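Local coordinates for Lysine/ornithine decarboxylase (Selenomonas ruminantium, PDB 5GJO), which decarboxylates L-lysine and L-ornithine to cadaverine and putrescine with similar efficiency, using pyridoxal 5'-phosphate as cofactor, at residues V134-A139 against D162-A167; P130-L135 against A170-M175. The protein carries 2 engineered substitutions. One frame throughout, in Å; residues are numbered along the deposited sequence.

Interaction 1: residues V134-A139 against D162-A167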
ATOM      1  N   VAL A 134      15.503 -10.308  26.817  1.00 18.80           N
ATOM      2  CA  VAL A 134      15.551 -10.702  25.395  1.00 17.24           C
ATOM      3  C   VAL A 134      15.201 -12.149  25.182  1.00 16.83           C
ATOM      4  O   VAL A 134      15.522 -13.052  25.977  1.00 16.32           O
ATOM      5  CB  VAL A 134      16.900 -10.378  24.701  1.00 17.16           C
ATOM      6  CG1 VAL A 134      17.192  -8.935  24.758  1.00 18.00           C
ATOM      7  CG2 VAL A 134      18.059 -11.223  25.326  1.00 18.84           C
ATOM      8  N   LEU A 135      14.394 -12.406  24.123  1.00 15.16           N
ATOM      9  CA  LEU A 135      14.113 -13.732  23.654  1.00 16.44           C
ATOM     10  C   LEU A 135      14.758 -13.851  22.273  1.00 15.60           C
ATOM     11  O   LEU A 135      14.557 -13.029  21.377  1.00 15.12           O
ATOM     12  CB  LEU A 135      12.615 -14.018  23.515  1.00 17.14           C
ATOM     13  CG  LEU A 135      11.762 -13.857  24.782  1.00 21.20           C
ATOM     14  CD1 LEU A 135      11.685 -12.412  25.136  1.00 28.43           C
ATOM     15  CD2 LEU A 135      10.337 -14.262  24.431  1.00 24.07           C
ATOM     16  N   VAL A 136      15.491 -14.938  22.068  1.00 16.74           N
ATOM     17  CA  VAL A 136      16.130 -15.143  20.813  1.00 14.59           C
ATOM     18  C   VAL A 136      15.108 -15.884  19.929  1.00 14.50           C
ATOM     19  O   VAL A 136      14.485 -16.806  20.382  1.00 14.11           O
ATOM     20  CB  VAL A 136      17.445 -15.954  20.891  1.00 14.98           C
ATOM     21  CG1 VAL A 136      17.271 -17.329  21.415  1.00 15.09           C
ATOM     22  CG2 VAL A 136      18.125 -15.993  19.511  1.00 15.37           C
ATOM     23  N   ARG A 137      15.003 -15.424  18.680  1.00 14.37           N
ATOM     24  CA  ARG A 137      14.015 -16.011  17.748  1.00 13.99           C
ATOM     25  C   ARG A 137      14.763 -17.022  16.896  1.00 11.64           C
ATOM     26  O   ARG A 137      15.747 -16.627  16.193  1.00 12.39           O
ATOM     27  CB  ARG A 137      13.508 -14.946  16.818  1.00 14.88           C
ATOM     28  CG  ARG A 137      12.397 -15.478  15.900  1.00 15.03           C
ATOM     29  CD  ARG A 137      11.778 -14.317  15.172  1.00 15.04           C
ATOM     30  NE  ARG A 137      10.912 -14.732  14.086  1.00 14.31           N
ATOM     31  CZ  ARG A 137      10.149 -13.861  13.414  1.00 16.12           C
ATOM     32  NH1 ARG A 137       9.985 -12.606  13.838  1.00 14.48           N
ATOM     33  NH2 ARG A 137       9.442 -14.292  12.344  1.00 15.54           N
ATOM     34  N   ILE A 138      14.282 -18.228  16.915  1.00 13.44           N
ATOM     35  CA  ILE A 138      14.812 -19.323  16.093  1.00 16.41           C
ATOM     36  C   ILE A 138      13.988 -19.511  14.810  1.00 17.35           C
ATOM     37  O   ILE A 138      12.761 -19.366  14.812  1.00 14.61           O
ATOM     38  CB  ILE A 138      14.863 -20.672  16.847  1.00 17.34           C
ATOM     39  CG1 ILE A 138      13.513 -21.123  17.437  1.00 18.12           C
ATOM     40  CG2 ILE A 138      15.933 -20.595  17.939  1.00 18.84           C
ATOM     41  CD1 ILE A 138      13.459 -22.518  18.001  1.00 20.16           C
ATOM     42  N   ALA A 139      14.696 -19.886  13.766  1.00 16.98           N
ATOM     43  CA  ALA A 139      14.117 -20.257  12.504  1.00 18.00           C
ATOM     44  C   ALA A 139      13.548 -21.671  12.612  1.00 18.45           C
ATOM     45  O   ALA A 139      14.235 -22.594  13.011  1.00 17.90           O
ATOM     46  CB  ALA A 139      15.173 -20.111  11.389  1.00 18.39           C
ATOM     47  N   ASP A 162      24.353 -19.518  21.742  1.00 20.91           N
ATOM     48  CA  ASP A 162      25.425 -18.537  21.552  1.00 19.65           C
ATOM     49  C   ASP A 162      24.975 -17.088  21.486  1.00 20.36           C
ATOM     50  O   ASP A 162      25.643 -16.171  22.008  1.00 16.89           O
ATOM     51  CB  ASP A 162      26.264 -18.831  20.307  1.00 25.36           C
ATOM     52  CG  ASP A 162      27.060 -20.156  20.399  1.00 27.54           C
ATOM     53  OD1 ASP A 162      27.404 -20.593  21.509  1.00 27.76           O
ATOM     54  OD2 ASP A 162      27.280 -20.782  19.329  1.00 29.86           O
ATOM     55  N   LEU A 163      23.844 -16.816  20.806  1.00 16.99           N
ATOM     56  CA  LEU A 163      23.302 -15.495  20.825  1.00 17.51           C
ATOM     57  C   LEU A 163      22.806 -15.027  22.223  1.00 17.12           C
ATOM     58  O   LEU A 163      23.041 -13.857  22.579  1.00 18.98           O
ATOM     59  CB  LEU A 163      22.150 -15.362  19.767  1.00 17.48           C
ATOM     60  CG  LEU A 163      22.653 -15.256  18.353  1.00 18.09           C
ATOM     61  CD1 LEU A 163      21.474 -15.593  17.400  1.00 18.18           C
ATOM     62  CD2 LEU A 163      23.194 -13.867  18.023  1.00 20.46           C
ATOM     63  N   LEU A 164      22.123 -15.899  22.945  1.00 18.16           N
ATOM     64  CA  LEU A 164      21.680 -15.566  24.267  1.00 18.12           C
ATOM     65  C   LEU A 164      22.922 -15.288  25.188  1.00 19.87           C
ATOM     66  O   LEU A 164      22.922 -14.347  25.968  1.00 18.08           O
ATOM     67  CB  LEU A 164      20.856 -16.652  24.838  1.00 18.98           C
ATOM     68  CG  LEU A 164      19.406 -16.779  24.292  1.00 18.16           C
ATOM     69  CD1 LEU A 164      18.701 -17.982  24.848  1.00 19.40           C
ATOM     70  CD2 LEU A 164      18.623 -15.493  24.605  1.00 19.93           C
ATOM     71  N   LYS A 165      23.949 -16.133  25.071  1.00 19.96           N
ATOM     72  CA  LYS A 165      25.174 -15.943  25.877  1.00 23.16           C
ATOM     73  C   LYS A 165      25.831 -14.623  25.508  1.00 22.02           C
ATOM     74  O   LYS A 165      26.229 -13.901  26.410  1.00 20.21           O
ATOM     75  CB  LYS A 165      26.068 -17.192  25.813  1.00 25.33           C
ATOM     76  CG  LYS A 165      27.290 -17.221  26.718  1.00 35.22           C
ATOM     77  CD  LYS A 165      26.903 -17.149  28.182  1.00 39.15           C
ATOM     78  CE  LYS A 165      28.012 -17.565  29.135  1.00 45.11           C
ATOM     79  NZ  LYS A 165      27.257 -18.018  30.350  1.00 45.42           N
ATOM     80  N   ALA A 166      25.911 -14.217  24.222  1.00 19.18           N
ATOM     81  CA  ALA A 166      26.458 -12.914  23.854  1.00 18.40           C
ATOM     82  C   ALA A 166      25.620 -11.753  24.376  1.00 18.43           C
ATOM     83  O   ALA A 166      26.121 -10.629  24.709  1.00 20.05           O
ATOM     84  CB  ALA A 166      26.655 -12.798  22.346  1.00 19.80           C
ATOM     85  N   ALA A 167      24.296 -11.917  24.318  1.00 18.49           N
ATOM     86  CA  ALA A 167      23.453 -10.868  24.834  1.00 17.87           C
ATOM     87  C   ALA A 167      23.689 -10.727  26.341  1.00 17.68           C
ATOM     88  O   ALA A 167      23.767  -9.602  26.826  1.00 20.97           O
ATOM     89  CB  ALA A 167      21.959 -11.208  24.635  1.00 19.60           C
TER

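Interaction 2: residues P130-L135 against A170-M175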
ATOM      1  N   PRO A 130      19.616  -0.996  28.553  1.00 25.05           N
ATOM      2  CA  PRO A 130      20.449  -1.978  29.258  1.00 23.73           C
ATOM      3  C   PRO A 130      19.686  -2.815  30.242  1.00 22.34           C
ATOM      4  O   PRO A 130      18.734  -2.379  30.865  1.00 24.50           O
ATOM      5  CB  PRO A 130      21.559  -1.127  29.936  1.00 25.83           C
ATOM      6  CG  PRO A 130      21.367   0.258  29.485  1.00 25.70           C
ATOM      7  CD  PRO A 130      20.113   0.383  28.640  1.00 27.32           C
ATOM      8  N   GLY A 131      20.019  -4.095  30.305  1.00 19.60           N
ATOM      9  CA  GLY A 131      19.367  -5.006  31.187  1.00 22.13           C
ATOM     10  C   GLY A 131      17.995  -5.535  30.689  1.00 19.35           C
ATOM     11  O   GLY A 131      17.362  -6.282  31.376  1.00 21.06           O
ATOM     12  N   ALA A 132      17.616  -5.177  29.473  1.00 23.21           N
ATOM     13  CA  ALA A 132      16.275  -5.629  28.896  1.00 21.51           C
ATOM     14  C   ALA A 132      16.193  -7.110  28.814  1.00 20.34           C
ATOM     15  O   ALA A 132      17.239  -7.794  28.577  1.00 20.06           O
ATOM     16  CB  ALA A 132      16.058  -5.014  27.504  1.00 22.40           C
ATOM     17  N   ASP A 133      15.008  -7.656  29.015  1.00 19.53           N
ATOM     18  CA  ASP A 133      14.748  -9.029  28.750  1.00 18.72           C
ATOM     19  C   ASP A 133      14.786  -9.266  27.214  1.00 20.14           C
ATOM     20  O   ASP A 133      14.119  -8.514  26.434  1.00 19.71           O
ATOM     21  CB  ASP A 133      13.371  -9.418  29.304  1.00 19.58           C
ATOM     22  CG  ASP A 133      13.276  -9.267  30.776  1.00 24.81           C
ATOM     23  OD1 ASP A 133      14.325  -9.472  31.423  1.00 22.74           O
ATOM     24  OD2 ASP A 133      12.182  -8.932  31.284  1.00 22.67           O
ATOM     25  N   VAL A 134      15.503 -10.308  26.817  1.00 18.80           N
ATOM     26  CA  VAL A 134      15.551 -10.702  25.395  1.00 17.24           C
ATOM     27  C   VAL A 134      15.201 -12.149  25.182  1.00 16.83           C
ATOM     28  O   VAL A 134      15.522 -13.052  25.977  1.00 16.32           O
ATOM     29  CB  VAL A 134      16.900 -10.378  24.701  1.00 17.16           C
ATOM     30  CG1 VAL A 134      17.192  -8.935  24.758  1.00 18.00           C
ATOM     31  CG2 VAL A 134      18.059 -11.223  25.326  1.00 18.84           C
ATOM     32  N   LEU A 135      14.394 -12.406  24.123  1.00 15.16           N
ATOM     33  CA  LEU A 135      14.113 -13.732  23.654  1.00 16.44           C
ATOM     34  C   LEU A 135      14.758 -13.851  22.273  1.00 15.60           C
ATOM     35  O   LEU A 135      14.557 -13.029  21.377  1.00 15.12           O
ATOM     36  CB  LEU A 135      12.615 -14.018  23.515  1.00 17.14           C
ATOM     37  CG  LEU A 135      11.762 -13.857  24.782  1.00 21.20           C
ATOM     38  CD1 LEU A 135      11.685 -12.412  25.136  1.00 28.43           C
ATOM     39  CD2 LEU A 135      10.337 -14.262  24.431  1.00 24.07           C
ATOM     40  N   ALA A 170      26.662  -8.813  27.066  1.00 22.27           N
ATOM     41  CA  ALA A 170      26.459  -7.420  26.932  1.00 22.83           C
ATOM     42  C   ALA A 170      25.504  -6.778  27.983  1.00 19.48           C
ATOM     43  O   ALA A 170      25.123  -5.627  27.806  1.00 22.12           O
ATOM     44  CB  ALA A 170      26.021  -7.069  25.516  1.00 24.41           C
ATOM     45  N   GLY A 171      25.072  -7.532  28.974  1.00 22.93           N
ATOM     46  CA  GLY A 171      24.279  -7.021  30.102  1.00 21.20           C
ATOM     47  C   GLY A 171      22.788  -7.101  29.906  1.00 22.36           C
ATOM     48  O   GLY A 171      22.013  -6.636  30.743  1.00 20.26           O
ATOM     49  N   LEU A 172      22.377  -7.764  28.836  1.00 22.54           N
ATOM     50  CA  LEU A 172      20.938  -8.078  28.653  1.00 22.63           C
ATOM     51  C   LEU A 172      20.550  -9.264  29.440  1.00 22.04           C
ATOM     52  O   LEU A 172      21.393 -10.096  29.794  1.00 19.35           O
ATOM     53  CB  LEU A 172      20.629  -8.259  27.132  1.00 22.70           C
ATOM     54  CG  LEU A 172      20.977  -7.007  26.276  1.00 22.45           C
ATOM     55  CD1 LEU A 172      21.007  -7.325  24.791  1.00 24.26           C
ATOM     56  CD2 LEU A 172      19.971  -5.878  26.511  1.00 24.42           C
ATOM     57  N   HIS A 173      19.247  -9.441  29.708  1.00 17.27           N
ATOM     58  CA  HIS A 173      18.823 -10.555  30.424  1.00 18.00           C
ATOM     59  C   HIS A 173      18.379 -11.650  29.439  1.00 20.40           C
ATOM     60  O   HIS A 173      17.388 -11.445  28.734  1.00 19.09           O
ATOM     61  CB  HIS A 173      17.693 -10.221  31.389  1.00 19.59           C
ATOM     62  CG  HIS A 173      17.121 -11.428  32.071  1.00 22.57           C
ATOM     63  ND1 HIS A 173      15.779 -11.598  32.295  1.00 27.79           N
ATOM     64  CD2 HIS A 173      17.723 -12.463  32.686  1.00 29.16           C
ATOM     65  CE1 HIS A 173      15.570 -12.742  32.905  1.00 28.82           C
ATOM     66  NE2 HIS A 173      16.736 -13.285  33.159  1.00 31.98           N
ATOM     67  N   ALA A 174      19.088 -12.772  29.412  1.00 20.06           N
ATOM     68  CA  ALA A 174      18.767 -13.899  28.538  1.00 20.89           C
ATOM     69  C   ALA A 174      17.576 -14.650  29.081  1.00 19.14           C
ATOM     70  O   ALA A 174      17.674 -15.508  29.995  1.00 22.33           O
ATOM     71  CB  ALA A 174      19.996 -14.790  28.370  1.00 24.03           C
ATOM     72  N   MET A 175      16.384 -14.305  28.544  1.00 18.20           N
ATOM     73  CA  MET A 175      15.138 -14.681  29.173  1.00 17.94           C
ATOM     74  C   MET A 175      14.493 -15.919  28.562  1.00 19.53           C
ATOM     75  O   MET A 175      13.788 -16.731  29.235  1.00 16.08           O
ATOM     76  CB  MET A 175      14.135 -13.497  29.074  1.00 23.48           C
ATOM     77  CG  MET A 175      12.913 -13.796  29.927  1.00 29.64           C
ATOM     78  SD  MET A 175      11.653 -12.567  29.644  1.00 33.85           S
ATOM     79  CE  MET A 175      11.257 -12.347  31.379  1.00 31.73           C
TER
HETATM   80  O   HOH W   1      22.978  -4.081  28.804  1.00 22.32           O

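Interaction 1: residues V134-A139 against D162-A167
Val136 on strand 133-137 packs against Leu163 and Leu164 of helix 160-169, an apolar strand-to-helix seam of the PLP-binding TIM-type barrel, inside the beta-alpha-beta unit that runs on to strand 173-178. Over residues 134-137 and 162-167 the strand and helix axes run nearly antiparallel (153°), 8.8 Å apart at closest. From CB outward, Val136 turns CB and CG1 to Leu164 and CG2 to Leu163. Its CB lies 3.9 Å from Leu164 CD2. The CG1 branch, held between the backbone N and the carbonyl carbon (chi1 61°), presses on the fork of Leu164, 3.6 Å from CG and 3.8 Å from CD1. The same rotation sets CG2 anti to the backbone N, where it comes within 4.0 Å of Leu163 CD1, the two side chains crossing at about a right angle. Leu164 does not aim its CB straight at the strand; its branched end comes nearer, and CD2 also lies 4.2 Å from Val134 O. An alanine in place of Leu164 would probably open a gap beside Val136, leaving CG1 without its nearest partner across the seam. Phe116 of strand 113-116 also touches Val134, Val136, Leu163 and Ala167. At the upstream end of the strand segment, Val134 CG2 rests 4.0 Å from Ala167 CB.

Interaction 2: residues P130-L135 against A170-M175
Three backbone hydrogen bonds link Ala132 and Val134 to His173 and Met175, pairing Asp133 with His173 and Val134 with Ala174 in parallel register. His173 N donates to Ala132 O at 2.8 Å, Val134 N to His173 O at 2.9 Å, and Met175 N to Val134 O at 3.0 Å. The polar side-chain contact is a His-carboxylate hydrogen bond: His173 ND1 donates to Asp133 OD1 over 2.7 Å, with an N-H...O angle of 159°. The oxygen lies almost in the ring plane, whereas the ring nitrogen approaches from above the carboxylate, and the two flat groups are turned 66° apart. With CG of His173 anti to its backbone N (chi1 174°), the ring runs alongside Asp133. The other carboxylate oxygen, OD2, forms a salt bridge with Arg112, so the acid is gripped between two basic side chains. Met175 crosses obliquely beside it, its SD 3.6 Å from Asp133 CB and its CE near OD2. Apolar contacts lie before and beyond Asp133: Leu172 sets CD2 against Ala132 CB and CD1 4.1 Å from Val134 CG1. Gly171, with positive phi, is the C-prime residue of the Schellman motif ending helix 160-169. This is the parallel strand pairing of a right-handed beta-alpha-beta crossover in a TIM-type barrel.

Both interactions belong to one beta-alpha-beta unit and start from strand 133-137: interaction 1 joins it to the helix that covers it, interaction 2 to the next strand of the sheet. Their centres are about 9 Å apart and Val134 serves both. Interaction 1 is wholly buried and purely apolar. Interaction 2 is only partly buried, includes exposed His173, and adds backbone bonds and a histidine-carboxylate hydrogen bond to its apolar contacts, burying 454 Å² against 225 Å². The two also meet directly where the helix gives way to the strand: Ala167 O and Leu172 N, 3.1 Å apart, probably share a hydrogen bond, and Leu164 O packs against Ala174 CB.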